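Local coordinates for protein putative aminooxidase (Propionibacterium acnes, PDB 2BA9) that converts polyunsaturated fatty acids to conjugated isomers such as conjugated linoleic acid, with flavin-adenine dinucleotide bound as cofactor, at residues 15-20 with 413-418; 71-76 with 210-215; 86-91 with 99-104; 166-171 with 191-196. All blocks are in the same frame, centred on the assembly; numbering follows the deposited sequence.

From the N terminus, the dinucleotide-binding turn and helix 16-28 come first and are closed only near the C terminus, where contact 1 joins them to helix 408-423; the other three contacts all fall within that span. Contact 2 closes the next loop, from helix 68-77 to helix 204-215, and touches contact 1 through L19 with L212 and K416 with E72. Contacts 3 and 4 lie within contact 2, one after the other, and no two contacts cross. Contact 3 ties strand 88-91 to the loop before helix 106-122; contact 4 joins helices 166-170 and 187-195. Contacts 1 and 4 meet the FAD at its diphosphate and flavin respectively.

Contact 1: residues 15-20 with 413-418; sequences GPAGLA and HYSKDL. With FAD (flavin-adenine dinucleotide), chain D.
S415 holds its OG on the backbone-N side of its CB (chi1 -85°), and this rotation carries the hydroxyl across to the carbonyl of A17, in the first turn of helix 16-28. That turn belongs to the Rossmann-type dinucleotide-binding motif, in which a glycine-rich strand-turn-helix receives the FAD diphosphate; G15 and G18 fit its GxGxxG pattern. S415 OG donates to A17 O at 2.7 Å, a short bond that arrives 26° out of the carbonyl plane. Beside it the contact is apolar and small: A20 CB and S415 CB face each other at 3.9 Å. The two small side chains allow close approach, with A20 CA only 6.0 Å from S415 CA.

A17 links this junction to the cofactor. While its carbonyl accepts from S415, its amide N donates to FAD O1P at 3.0 Å with an N-H...O angle of 158°, so the residue is gripped through both backbone polar atoms. The helix begins at P16, and its N-terminal end is turned to the phosphate, where the helix dipole would probably help to stabilise the negative charge. G15, at the N-cap position, has no side chain to keep the diphosphate at a distance. V411 and C412, one turn earlier on helix 408-423, extend the apolar packing against P16, A17 and A20. Further contacts line the phosphate: A17 CB lies 3.2 Å from FAD O2P, and P16 CD approaches FAD O5' to 3.2 Å.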
# COMPACT_ATOMS: atom_id res chain seq x y z
N GLY A 15 -11.45 -4.35 -1.53
CA GLY A 15 -10.05 -4.66 -1.30
C GLY A 15 -9.90 -4.98 0.18
O GLY A 15 -10.89 -5.06 0.89
N PRO A 16 -8.66 -5.18 0.65
CA PRO A 16 -8.44 -5.45 2.07
C PRO A 16 -9.20 -4.54 3.05
O PRO A 16 -9.74 -5.03 4.03
CB PRO A 16 -6.93 -5.25 2.20
CG PRO A 16 -6.40 -5.73 0.85
CD PRO A 16 -7.40 -5.18 -0.11
N ALA A 17 -9.24 -3.23 2.76
CA ALA A 17 -9.87 -2.26 3.66
C ALA A 17 -11.39 -2.45 3.75
O ALA A 17 -11.96 -2.39 4.83
CB ALA A 17 -9.54 -0.84 3.23
N GLY A 18 -12.03 -2.68 2.60
CA GLY A 18 -13.48 -2.89 2.55
C GLY A 18 -13.86 -4.20 3.20
O GLY A 18 -14.78 -4.27 4.01
N LEU A 19 -13.14 -5.25 2.81
CA LEU A 19 -13.40 -6.58 3.35
C LEU A 19 -13.18 -6.62 4.87
O LEU A 19 -13.92 -7.29 5.58
CB LEU A 19 -12.52 -7.61 2.65
CG LEU A 19 -12.77 -7.80 1.15
CD1 LEU A 19 -11.68 -8.66 0.55
CD2 LEU A 19 -14.18 -8.40 0.90
N ALA A 20 -12.17 -5.91 5.35
CA ALA A 20 -11.89 -5.83 6.80
C ALA A 20 -12.95 -5.03 7.53
O ALA A 20 -13.31 -5.35 8.67
CB ALA A 20 -10.51 -5.21 7.03
N HIS A 413 -6.10 -2.78 9.72
CA HIS A 413 -5.98 -2.27 11.11
C HIS A 413 -6.78 -0.96 11.30
O HIS A 413 -7.49 -0.78 12.31
CB HIS A 413 -4.49 -2.08 11.44
CG HIS A 413 -4.20 -1.77 12.88
ND1 HIS A 413 -2.93 -1.46 13.32
CD2 HIS A 413 -5.01 -1.68 13.96
CE1 HIS A 413 -2.97 -1.22 14.61
NE2 HIS A 413 -4.21 -1.35 15.03
N TYR A 414 -6.70 -0.07 10.32
CA TYR A 414 -7.50 1.14 10.35
C TYR A 414 -9.00 0.83 10.27
O TYR A 414 -9.79 1.45 11.00
CB TYR A 414 -7.10 2.10 9.22
CG TYR A 414 -7.75 3.47 9.35
CD1 TYR A 414 -7.06 4.53 9.92
CD2 TYR A 414 -9.05 3.68 8.93
CE1 TYR A 414 -7.66 5.78 10.05
CE2 TYR A 414 -9.65 4.92 9.06
CZ TYR A 414 -8.95 5.96 9.62
OH TYR A 414 -9.53 7.19 9.74
N SER A 415 -9.40 -0.09 9.39
CA SER A 415 -10.81 -0.50 9.31
C SER A 415 -11.34 -1.08 10.66
O SER A 415 -12.39 -0.66 11.16
CB SER A 415 -11.04 -1.49 8.16
OG SER A 415 -11.25 -0.81 6.91
N LYS A 416 -10.59 -2.02 11.23
CA LYS A 416 -10.85 -2.55 12.59
C LYS A 416 -11.10 -1.44 13.60
O LYS A 416 -12.10 -1.45 14.33
CB LYS A 416 -9.64 -3.39 13.04
CG LYS A 416 -9.69 -4.01 14.44
CD LYS A 416 -8.33 -4.62 14.78
CE LYS A 416 -8.37 -5.50 16.02
NZ LYS A 416 -8.48 -4.70 17.26
N ASP A 417 -10.17 -0.49 13.67
CA ASP A 417 -10.24 0.59 14.65
C ASP A 417 -11.40 1.56 14.36
O ASP A 417 -11.97 2.12 15.28
CB ASP A 417 -8.92 1.37 14.70
CG ASP A 417 -7.81 0.63 15.42
OD1 ASP A 417 -8.09 -0.33 16.19
OD2 ASP A 417 -6.64 1.01 15.25
N LEU A 418 -11.75 1.73 13.08
CA LEU A 418 -12.89 2.59 12.71
C LEU A 418 -14.17 2.15 13.40
O LEU A 418 -14.97 2.98 13.83
CB LEU A 418 -13.10 2.61 11.19
CG LEU A 418 -14.05 3.69 10.66
CD1 LEU A 418 -13.35 5.05 10.53
CD2 LEU A 418 -14.64 3.25 9.31
PA FAD D . -7.15 -1.44 -2.83
O1A FAD D . -6.30 -2.65 -2.54
O2A FAD D . -6.71 -0.56 -3.99
O5B FAD D . -8.63 -1.94 -3.18
C5B FAD D . -9.60 -0.95 -3.43
C4B FAD D . -10.86 -1.59 -3.97
O4B FAD D . -11.83 -0.58 -4.17
C3B FAD D . -10.62 -2.31 -5.30
O3B FAD D . -11.09 -3.64 -5.22
C2B FAD D . -11.37 -1.47 -6.30
O2B FAD D . -11.79 -2.21 -7.45
C1B FAD D . -12.45 -0.82 -5.42
N9A FAD D . -12.96 0.41 -6.05
C8A FAD D . -12.23 1.49 -6.48
N7A FAD D . -13.08 2.41 -7.03
C5A FAD D . -14.35 1.92 -6.93
C6A FAD D . -15.61 2.41 -7.34
N6A FAD D . -15.75 3.75 -7.59
N1A FAD D . -16.74 1.65 -7.06
C2A FAD D . -16.65 0.40 -6.46
N3A FAD D . -15.40 -0.07 -6.08
C4A FAD D . -14.27 0.65 -6.32
N1 FAD D . 1.07 -4.15 0.89
C2 FAD D . 1.73 -4.73 1.96
O2 FAD D . 1.21 -4.75 3.07
N3 FAD D . 2.99 -5.26 1.77
C4 FAD D . 3.58 -5.24 0.52
O4 FAD D . 4.70 -5.74 0.38
C4X FAD D . 2.90 -4.66 -0.56
N5 FAD D . 3.46 -4.61 -1.83
C5X FAD D . 2.73 -4.19 -2.93
C6 FAD D . 3.28 -4.28 -4.21
C7 FAD D . 2.52 -3.89 -5.31
C7M FAD D . 3.13 -4.02 -6.68
C8 FAD D . 1.22 -3.41 -5.13
C8M FAD D . 0.37 -2.98 -6.28
C9 FAD D . 0.69 -3.32 -3.85
C9A FAD D . 1.44 -3.70 -2.73
N10 FAD D . 0.93 -3.60 -1.42
C10 FAD D . 1.62 -4.14 -0.36
C1' FAD D . -0.16 -2.64 -1.10
C2' FAD D . -1.49 -3.35 -0.84
O2' FAD D . -1.79 -4.30 -1.85
C3' FAD D . -2.56 -2.28 -0.75
O3' FAD D . -2.15 -1.27 0.17
C4' FAD D . -3.90 -2.89 -0.35
O4' FAD D . -4.44 -3.69 -1.39
C5' FAD D . -4.84 -1.76 0.05
O5' FAD D . -6.15 -2.23 0.13
P FAD D . -7.40 -1.21 -0.03
O1P FAD D . -8.71 -1.96 0.04
O2P FAD D . -7.28 -0.17 1.04
O3P FAD D . -7.27 -0.56 -1.49

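Contact 2: residues 71-76 with 210-215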
# COMPACT_ATOMS: atom_id res chain seq x y z
N GLN A 71 -2.97 -11.28 10.85
CA GLN A 71 -3.03 -12.54 11.60
C GLN A 71 -4.45 -12.87 12.03
O GLN A 71 -4.89 -14.02 11.93
CB GLN A 71 -2.11 -12.52 12.82
CG GLN A 71 -2.09 -13.84 13.59
CD GLN A 71 -1.65 -15.00 12.73
OE1 GLN A 71 -0.51 -15.05 12.29
NE2 GLN A 71 -2.56 -15.95 12.49
N GLU A 72 -5.18 -11.86 12.51
CA GLU A 72 -6.60 -12.04 12.88
C GLU A 72 -7.46 -12.50 11.70
O GLU A 72 -8.41 -13.30 11.86
CB GLU A 72 -7.17 -10.76 13.45
CG GLU A 72 -6.91 -10.54 14.92
CD GLU A 72 -7.48 -9.23 15.40
OE1 GLU A 72 -8.56 -8.83 14.91
OE2 GLU A 72 -6.85 -8.59 16.26
N ILE A 73 -7.14 -11.97 10.52
CA ILE A 73 -7.82 -12.32 9.28
C ILE A 73 -7.54 -13.77 8.92
O ILE A 73 -8.48 -14.50 8.60
CB ILE A 73 -7.41 -11.38 8.10
CG1 ILE A 73 -7.92 -9.96 8.34
CG2 ILE A 73 -7.96 -11.90 6.77
CD1 ILE A 73 -7.46 -8.94 7.30
N MET A 74 -6.28 -14.20 8.99
CA MET A 74 -5.93 -15.61 8.73
C MET A 74 -6.60 -16.58 9.73
O MET A 74 -6.97 -17.70 9.36
CB MET A 74 -4.40 -15.82 8.75
CG MET A 74 -3.64 -15.14 7.61
SD MET A 74 -1.89 -15.63 7.51
CE MET A 74 -1.16 -14.53 8.72
N ASP A 75 -6.75 -16.17 10.99
CA ASP A 75 -7.41 -16.99 12.01
C ASP A 75 -8.84 -17.29 11.56
O ASP A 75 -9.36 -18.40 11.73
CB ASP A 75 -7.50 -16.30 13.37
CG ASP A 75 -6.14 -16.06 14.02
OD1 ASP A 75 -5.13 -16.69 13.64
OD2 ASP A 75 -6.11 -15.22 14.94
N ARG A 76 -9.47 -16.26 11.00
CA ARG A 76 -10.86 -16.36 10.53
C ARG A 76 -11.01 -17.23 9.28
O ARG A 76 -12.00 -17.95 9.12
CB ARG A 76 -11.40 -14.96 10.26
CG ARG A 76 -12.90 -14.91 10.15
CD ARG A 76 -13.40 -13.52 9.92
NE ARG A 76 -14.72 -13.59 9.32
CZ ARG A 76 -15.88 -13.32 9.92
NH1 ARG A 76 -15.93 -12.91 11.19
NH2 ARG A 76 -17.00 -13.46 9.22
N GLU A 210 -9.87 -13.35 -0.72
CA GLU A 210 -10.93 -14.13 -1.36
C GLU A 210 -11.64 -14.98 -0.30
O GLU A 210 -12.86 -14.97 -0.21
CB GLU A 210 -10.36 -14.99 -2.50
CG GLU A 210 -9.90 -14.16 -3.67
CD GLU A 210 -9.19 -14.96 -4.75
OE1 GLU A 210 -8.43 -15.91 -4.46
OE2 GLU A 210 -9.35 -14.59 -5.92
N HIS A 211 -10.87 -15.65 0.55
CA HIS A 211 -11.45 -16.49 1.59
C HIS A 211 -12.15 -15.68 2.69
O HIS A 211 -13.19 -16.09 3.19
CB HIS A 211 -10.40 -17.38 2.21
CG HIS A 211 -9.68 -18.23 1.21
ND1 HIS A 211 -8.41 -18.71 1.43
CD2 HIS A 211 -10.04 -18.66 -0.02
CE1 HIS A 211 -8.03 -19.42 0.38
NE2 HIS A 211 -9.00 -19.40 -0.51
N LEU A 212 -11.59 -14.53 3.07
CA LEU A 212 -12.25 -13.65 4.02
C LEU A 212 -13.66 -13.27 3.53
O LEU A 212 -14.62 -13.30 4.31
CB LEU A 212 -11.43 -12.37 4.26
CG LEU A 212 -12.07 -11.30 5.17
CD1 LEU A 212 -12.41 -11.86 6.58
CD2 LEU A 212 -11.16 -10.09 5.26
N ASN A 213 -13.74 -12.89 2.27
CA ASN A 213 -14.99 -12.57 1.60
C ASN A 213 -15.98 -13.71 1.76
O ASN A 213 -17.12 -13.49 2.17
CB ASN A 213 -14.73 -12.31 0.10
CG ASN A 213 -15.94 -11.75 -0.64
OD1 ASN A 213 -16.53 -10.76 -0.22
ND2 ASN A 213 -16.29 -12.37 -1.78
N ALA A 214 -15.53 -14.93 1.46
CA ALA A 214 -16.34 -16.12 1.64
C ALA A 214 -16.87 -16.28 3.08
O ALA A 214 -18.00 -16.65 3.27
CB ALA A 214 -15.56 -17.37 1.22
N THR A 215 -16.05 -15.96 4.08
CA THR A 215 -16.48 -16.13 5.48
C THR A 215 -17.48 -15.06 5.96
O THR A 215 -18.11 -15.23 7.01
CB THR A 215 -15.27 -16.10 6.45
OG1 THR A 215 -14.73 -14.78 6.48
CG2 THR A 215 -14.20 -17.09 6.02
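R76 and T215 meet obliquely, while L212 crosses both R76 and I73 at about a right angle; together they make a helix-helix packing between 68-77 and 204-215. The axes of the two short segments run 9.7 Å apart at closest approach and at 59° to each other. L212 divides its branches between the partners: CD2 touches I73 CG2 at 4.0 Å, and CD1 lies against R76 CD at 3.9 Å.

R76 sends CG anti to its own N and stays extended out to NE, a reach that brings the guanidinium alongside T215 on the other segment. There its NE-H points straight at T215 OG1, 3.1 Å away at 169°, with the oxygen almost in the guanidinium plane. NH2 adds a weak, bent bond to T215 O (3.0 Å), also at the edge of the group. NH2 has its stronger partner in E26 of helix 16-28, a salt bridge, and NH1 bonds Q27 of the same helix, so the plane is fixed from several directions.

T215 can serve R76 because OG1 stands between its backbone N and carbonyl carbon, where it also donates back to the preceding turn. That second bond, from T215 OG1 to L212 O, is only 2.6 Å long and orients the hydroxyl oxygen as acceptor for R76 NE.

Contact 3: residues 86-91 with 99-104; sequences LRREFL and VPEKDP
R88 and E101 form the charged part of this contact. R88 NH1 donates to E101 OE2 at 3.2 Å and 162°, a salt bridge in which OE2 is met nearly along its C-O bond. The guanidinium and carboxylate planes are only 28° apart, and OE2 sits at the guanidinium edge. Both chains bend at chi2 to come together from opposite directions.

Water supplies a second link. It accepts from R88 NH2 at 3.1 Å and donates to E101 OE1 at 3.3 Å, so each terminal nitrogen serves a different carboxylate oxygen, one directly and one through the water. This paired arrangement should restrain rotation of both flat groups.

Apolar contact is carried by F90 and P100, which cross at about a right angle. P100 CG lies over one face of the F90 ring, 4.1 Å from its centroid and 24° off the normal, a CH-pi contact displaced toward the rim; P100 CD reaches F90 CD2 at 3.7 Å. The same phenyl turns its edge to R88, its CE2 lying over one guanidinium face.

Strand 88-91 pairs antiparallel with 97-98 through F90 and Y98, and on its other side bonds strand 295-297 through E89 and L91. The contact therefore packs the exit of this edge hairpin back onto its first strand, just before D103 caps the start of helix 106-122.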
# COMPACT_ATOMS: atom_id res chain seq x y z
N LEU A 86 11.68 -15.53 0.94
CA LEU A 86 12.22 -14.40 0.18
C LEU A 86 13.72 -14.24 0.42
O LEU A 86 14.20 -14.44 1.52
CB LEU A 86 11.49 -13.12 0.57
CG LEU A 86 10.11 -13.01 -0.08
CD1 LEU A 86 9.27 -12.03 0.67
CD2 LEU A 86 10.24 -12.63 -1.56
N ARG A 87 14.45 -13.93 -0.63
CA ARG A 87 15.85 -13.53 -0.50
C ARG A 87 16.24 -12.68 -1.69
O ARG A 87 15.58 -12.71 -2.72
CB ARG A 87 16.81 -14.72 -0.27
CG ARG A 87 16.23 -16.17 -0.30
CD ARG A 87 16.87 -17.14 0.73
NE ARG A 87 18.27 -16.89 1.10
CZ ARG A 87 18.98 -17.62 1.96
NH1 ARG A 87 18.44 -18.69 2.57
NH2 ARG A 87 20.25 -17.29 2.22
N ARG A 88 17.30 -11.91 -1.52
CA ARG A 88 17.61 -10.85 -2.46
C ARG A 88 19.11 -10.62 -2.61
O ARG A 88 19.91 -11.03 -1.78
CB ARG A 88 16.89 -9.53 -2.07
CG ARG A 88 17.52 -8.71 -0.93
CD ARG A 88 17.58 -9.46 0.42
NE ARG A 88 18.19 -8.62 1.46
CZ ARG A 88 19.51 -8.45 1.61
NH1 ARG A 88 19.96 -7.66 2.58
NH2 ARG A 88 20.38 -9.06 0.80
N GLU A 89 19.47 -9.98 -3.71
CA GLU A 89 20.80 -9.43 -3.87
C GLU A 89 20.67 -7.95 -4.28
O GLU A 89 19.57 -7.45 -4.51
CB GLU A 89 21.60 -10.23 -4.90
CG GLU A 89 21.17 -10.00 -6.34
CD GLU A 89 21.74 -11.03 -7.30
OE1 GLU A 89 22.64 -11.80 -6.91
OE2 GLU A 89 21.27 -11.06 -8.47
N PHE A 90 21.81 -7.28 -4.36
CA PHE A 90 21.85 -5.87 -4.70
C PHE A 90 22.66 -5.67 -5.95
O PHE A 90 23.74 -6.22 -6.08
CB PHE A 90 22.38 -5.04 -3.53
CG PHE A 90 21.36 -4.84 -2.45
CD1 PHE A 90 20.39 -3.87 -2.58
CD2 PHE A 90 21.35 -5.66 -1.32
CE1 PHE A 90 19.41 -3.69 -1.60
CE2 PHE A 90 20.40 -5.49 -0.32
CZ PHE A 90 19.42 -4.51 -0.46
N LEU A 91 22.10 -4.87 -6.85
CA LEU A 91 22.63 -4.62 -8.18
C LEU A 91 22.85 -3.13 -8.36
O LEU A 91 22.08 -2.32 -7.86
CB LEU A 91 21.62 -5.04 -9.26
CG LEU A 91 21.15 -6.49 -9.29
CD1 LEU A 91 20.18 -6.64 -10.43
CD2 LEU A 91 22.34 -7.44 -9.41
N VAL A 99 27.47 -5.98 -2.45
CA VAL A 99 26.97 -6.19 -1.10
C VAL A 99 27.14 -4.88 -0.30
O VAL A 99 28.23 -4.59 0.19
CB VAL A 99 27.75 -7.33 -0.40
CG1 VAL A 99 27.06 -7.75 0.89
CG2 VAL A 99 27.91 -8.52 -1.33
N PRO A 100 26.08 -4.06 -0.21
CA PRO A 100 26.24 -2.77 0.43
C PRO A 100 26.74 -2.85 1.88
O PRO A 100 27.49 -1.98 2.32
CB PRO A 100 24.84 -2.12 0.33
CG PRO A 100 23.94 -3.14 -0.17
CD PRO A 100 24.71 -4.28 -0.72
N GLU A 101 26.38 -3.92 2.58
CA GLU A 101 26.74 -4.13 3.98
C GLU A 101 28.24 -4.18 4.23
O GLU A 101 28.69 -4.01 5.36
CB GLU A 101 26.10 -5.43 4.50
CG GLU A 101 24.55 -5.52 4.34
CD GLU A 101 24.08 -6.11 3.01
OE1 GLU A 101 24.85 -6.12 2.02
OE2 GLU A 101 22.92 -6.57 2.95
N LYS A 102 29.03 -4.43 3.18
CA LYS A 102 30.48 -4.54 3.32
C LYS A 102 31.24 -3.29 2.85
O LYS A 102 32.47 -3.30 2.79
CB LYS A 102 30.97 -5.82 2.64
CG LYS A 102 30.31 -7.05 3.26
CD LYS A 102 31.33 -8.03 3.81
CE LYS A 102 30.86 -8.75 5.07
NZ LYS A 102 29.80 -9.77 4.80
N ASP A 103 30.52 -2.21 2.57
CA ASP A 103 31.15 -0.94 2.23
C ASP A 103 31.91 -0.40 3.46
O ASP A 103 31.29 -0.14 4.48
CB ASP A 103 30.12 0.07 1.75
CG ASP A 103 30.75 1.25 1.03
OD1 ASP A 103 31.77 1.80 1.53
OD2 ASP A 103 30.21 1.62 -0.03
N PRO A 104 33.24 -0.26 3.36
CA PRO A 104 34.06 0.10 4.54
C PRO A 104 33.81 1.49 5.12
O PRO A 104 33.98 1.67 6.33
CB PRO A 104 35.49 0.03 4.00
CG PRO A 104 35.42 -0.72 2.73
CD PRO A 104 34.08 -0.44 2.16
O HOH W 1 23.30 -8.20 -0.01

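Contact 4: residues 166-171 with 191-196. With FAD (flavin-adenine dinucleotide), chain D.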
# COMPACT_ATOMS: atom_id res chain seq x y z
N THR A 166 11.00 2.94 -1.40
CA THR A 166 10.96 3.51 -2.74
C THR A 166 10.79 2.44 -3.82
O THR A 166 9.97 2.60 -4.73
CB THR A 166 12.22 4.36 -3.01
OG1 THR A 166 12.27 5.44 -2.06
CG2 THR A 166 12.21 4.93 -4.43
N ALA A 167 11.55 1.36 -3.72
CA ALA A 167 11.44 0.21 -4.62
C ALA A 167 10.04 -0.42 -4.60
O ALA A 167 9.56 -0.91 -5.64
CB ALA A 167 12.50 -0.84 -4.26
N PHE A 168 9.41 -0.42 -3.42
CA PHE A 168 8.03 -0.91 -3.23
C PHE A 168 7.00 0.13 -3.67
O PHE A 168 5.81 -0.02 -3.42
CB PHE A 168 7.76 -1.30 -1.76
CG PHE A 168 8.33 -2.64 -1.35
CD1 PHE A 168 9.67 -2.93 -1.51
CD2 PHE A 168 7.51 -3.59 -0.74
CE1 PHE A 168 10.19 -4.15 -1.12
CE2 PHE A 168 8.02 -4.81 -0.32
CZ PHE A 168 9.38 -5.09 -0.51
N GLY A 169 7.47 1.20 -4.31
CA GLY A 169 6.62 2.07 -5.08
C GLY A 169 6.04 3.21 -4.30
O GLY A 169 5.20 3.96 -4.82
N TYR A 170 6.52 3.38 -3.09
CA TYR A 170 6.00 4.40 -2.18
C TYR A 170 6.59 5.78 -2.42
O TYR A 170 6.18 6.75 -1.79
CB TYR A 170 6.23 3.96 -0.74
CG TYR A 170 5.46 2.70 -0.37
CD1 TYR A 170 4.06 2.69 -0.41
CD2 TYR A 170 6.11 1.54 0.04
CE1 TYR A 170 3.33 1.56 -0.07
CE2 TYR A 170 5.39 0.38 0.40
CZ TYR A 170 3.99 0.40 0.33
OH TYR A 170 3.23 -0.71 0.67
N GLY A 171 7.54 5.91 -3.34
CA GLY A 171 8.05 7.22 -3.70
C GLY A 171 9.34 7.55 -3.00
O GLY A 171 10.00 6.67 -2.47
N MET A 191 13.55 -3.68 10.94
CA MET A 191 14.41 -4.79 11.38
C MET A 191 13.99 -6.14 10.78
O MET A 191 14.84 -6.92 10.34
CB MET A 191 14.46 -4.85 12.90
CG MET A 191 15.14 -3.65 13.54
SD MET A 191 16.80 -3.33 12.92
CE MET A 191 16.45 -2.07 11.68
N SER A 192 12.68 -6.40 10.76
CA SER A 192 12.15 -7.63 10.15
C SER A 192 12.50 -7.73 8.66
O SER A 192 12.82 -8.81 8.16
CB SER A 192 10.63 -7.69 10.34
OG SER A 192 10.31 -7.77 11.72
N PHE A 193 12.44 -6.61 7.95
CA PHE A 193 12.95 -6.56 6.57
C PHE A 193 14.44 -6.83 6.51
O PHE A 193 14.90 -7.58 5.66
CB PHE A 193 12.61 -5.23 5.88
CG PHE A 193 11.35 -5.28 5.08
CD1 PHE A 193 10.14 -4.91 5.65
CD2 PHE A 193 11.38 -5.72 3.77
CE1 PHE A 193 8.98 -4.98 4.92
CE2 PHE A 193 10.24 -5.78 3.04
CZ PHE A 193 9.03 -5.40 3.60
N ALA A 194 15.19 -6.22 7.44
CA ALA A 194 16.65 -6.37 7.50
C ALA A 194 17.05 -7.82 7.74
O ALA A 194 17.97 -8.33 7.12
CB ALA A 194 17.22 -5.49 8.61
N LYS A 195 16.35 -8.48 8.64
CA LYS A 195 16.57 -9.89 8.92
C LYS A 195 16.03 -10.83 7.83
O LYS A 195 16.46 -11.98 7.73
CB LYS A 195 15.92 -10.23 10.26
CG LYS A 195 16.10 -11.67 10.70
CD LYS A 195 15.69 -11.86 12.17
CE LYS A 195 15.69 -13.35 12.59
NZ LYS A 195 14.82 -14.22 11.72
N GLY A 196 15.09 -10.36 7.02
CA GLY A 196 14.37 -11.21 6.06
C GLY A 196 13.30 -12.08 6.73
O GLY A 196 12.99 -13.19 6.26
PA FAD D . -7.15 -1.44 -2.83
O1A FAD D . -6.30 -2.65 -2.54
O2A FAD D . -6.71 -0.56 -3.99
O5B FAD D . -8.63 -1.94 -3.18
C5B FAD D . -9.60 -0.95 -3.43
C4B FAD D . -10.86 -1.59 -3.97
O4B FAD D . -11.83 -0.58 -4.17
C3B FAD D . -10.62 -2.31 -5.30
O3B FAD D . -11.09 -3.64 -5.22
C2B FAD D . -11.37 -1.47 -6.30
O2B FAD D . -11.79 -2.21 -7.45
C1B FAD D . -12.45 -0.82 -5.42
N9A FAD D . -12.96 0.41 -6.05
C8A FAD D . -12.23 1.49 -6.48
N7A FAD D . -13.08 2.41 -7.03
C5A FAD D . -14.35 1.92 -6.93
C6A FAD D . -15.61 2.41 -7.34
N6A FAD D . -15.75 3.75 -7.59
N1A FAD D . -16.74 1.65 -7.06
C2A FAD D . -16.65 0.40 -6.46
N3A FAD D . -15.40 -0.07 -6.08
C4A FAD D . -14.27 0.65 -6.32
N1 FAD D . 1.07 -4.15 0.89
C2 FAD D . 1.73 -4.73 1.96
O2 FAD D . 1.21 -4.75 3.07
N3 FAD D . 2.99 -5.26 1.77
C4 FAD D . 3.58 -5.24 0.52
O4 FAD D . 4.70 -5.74 0.38
C4X FAD D . 2.90 -4.66 -0.56
N5 FAD D . 3.46 -4.61 -1.83
C5X FAD D . 2.73 -4.19 -2.93
C6 FAD D . 3.28 -4.28 -4.21
C7 FAD D . 2.52 -3.89 -5.31
C7M FAD D . 3.13 -4.02 -6.68
C8 FAD D . 1.22 -3.41 -5.13
C8M FAD D . 0.37 -2.98 -6.28
C9 FAD D . 0.69 -3.32 -3.85
C9A FAD D . 1.44 -3.70 -2.73
N10 FAD D . 0.93 -3.60 -1.42
C10 FAD D . 1.62 -4.14 -0.36
C1' FAD D . -0.16 -2.64 -1.10
C2' FAD D . -1.49 -3.35 -0.84
O2' FAD D . -1.79 -4.30 -1.85
C3' FAD D . -2.56 -2.28 -0.75
O3' FAD D . -2.15 -1.27 0.17
C4' FAD D . -3.90 -2.89 -0.35
O4' FAD D . -4.44 -3.69 -1.39
C5' FAD D . -4.84 -1.76 0.05
O5' FAD D . -6.15 -2.23 0.13
P FAD D . -7.40 -1.21 -0.03
O1P FAD D . -8.71 -1.96 0.04
O2P FAD D . -7.28 -0.17 1.04
O3P FAD D . -7.27 -0.56 -1.49
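The backbones of F168 and F193 stay far apart, their CA atoms 12.3 Å from each other, so two phenyl side chains reaching from opposite directions make the whole contact. Residues 166-170 form a weakly bonded helix with a wider pi-type turn, which G171 leaves with positive phi, while the helix holding F193 ends in a Schellman motif with G196 at C-prime.

The rings form an offset T-shaped pair: F193 turns its edge toward the face of F168, with the planes at 83° and the centroids 5.6 Å apart. The nearest carbons are F168 CZ and F193 CE2, at 3.7 Å. F168 CG lies anti to the carbonyl carbon (chi1 -78°), which directs the ring out of its helix, so that a face is turned to F193 while the CE2 edge comes to the flavin. Y184 of helix 178-184 touches both phenyls and widens the aromatic cluster.

F168 also meets the cofactor. FAD O4, on the pyrimidine side of the isoalloxazine, lies at the ring edge close to its plane, 3.5 Å from F168 CE2. Y170, two residues on, brings its OH within 3.9 Å of FAD C10 and bonds G406 O. Behind them, T166 OG1 donates to G171 O at 2.6 Å and closes the short helix on itself.

A dodecaethylene glycol, probably from the crystallisation liquor, lies about 3 Å from the F168 side chain (nearest atoms); such molecules often mark pockets. An aromatic C-H edge at O4 is weakly polar and would suit the partial negative charge of that carbonyl, whereas F193 offers F168 only dispersion and quadrupole attraction, holding the phenyl without a directional polar bond.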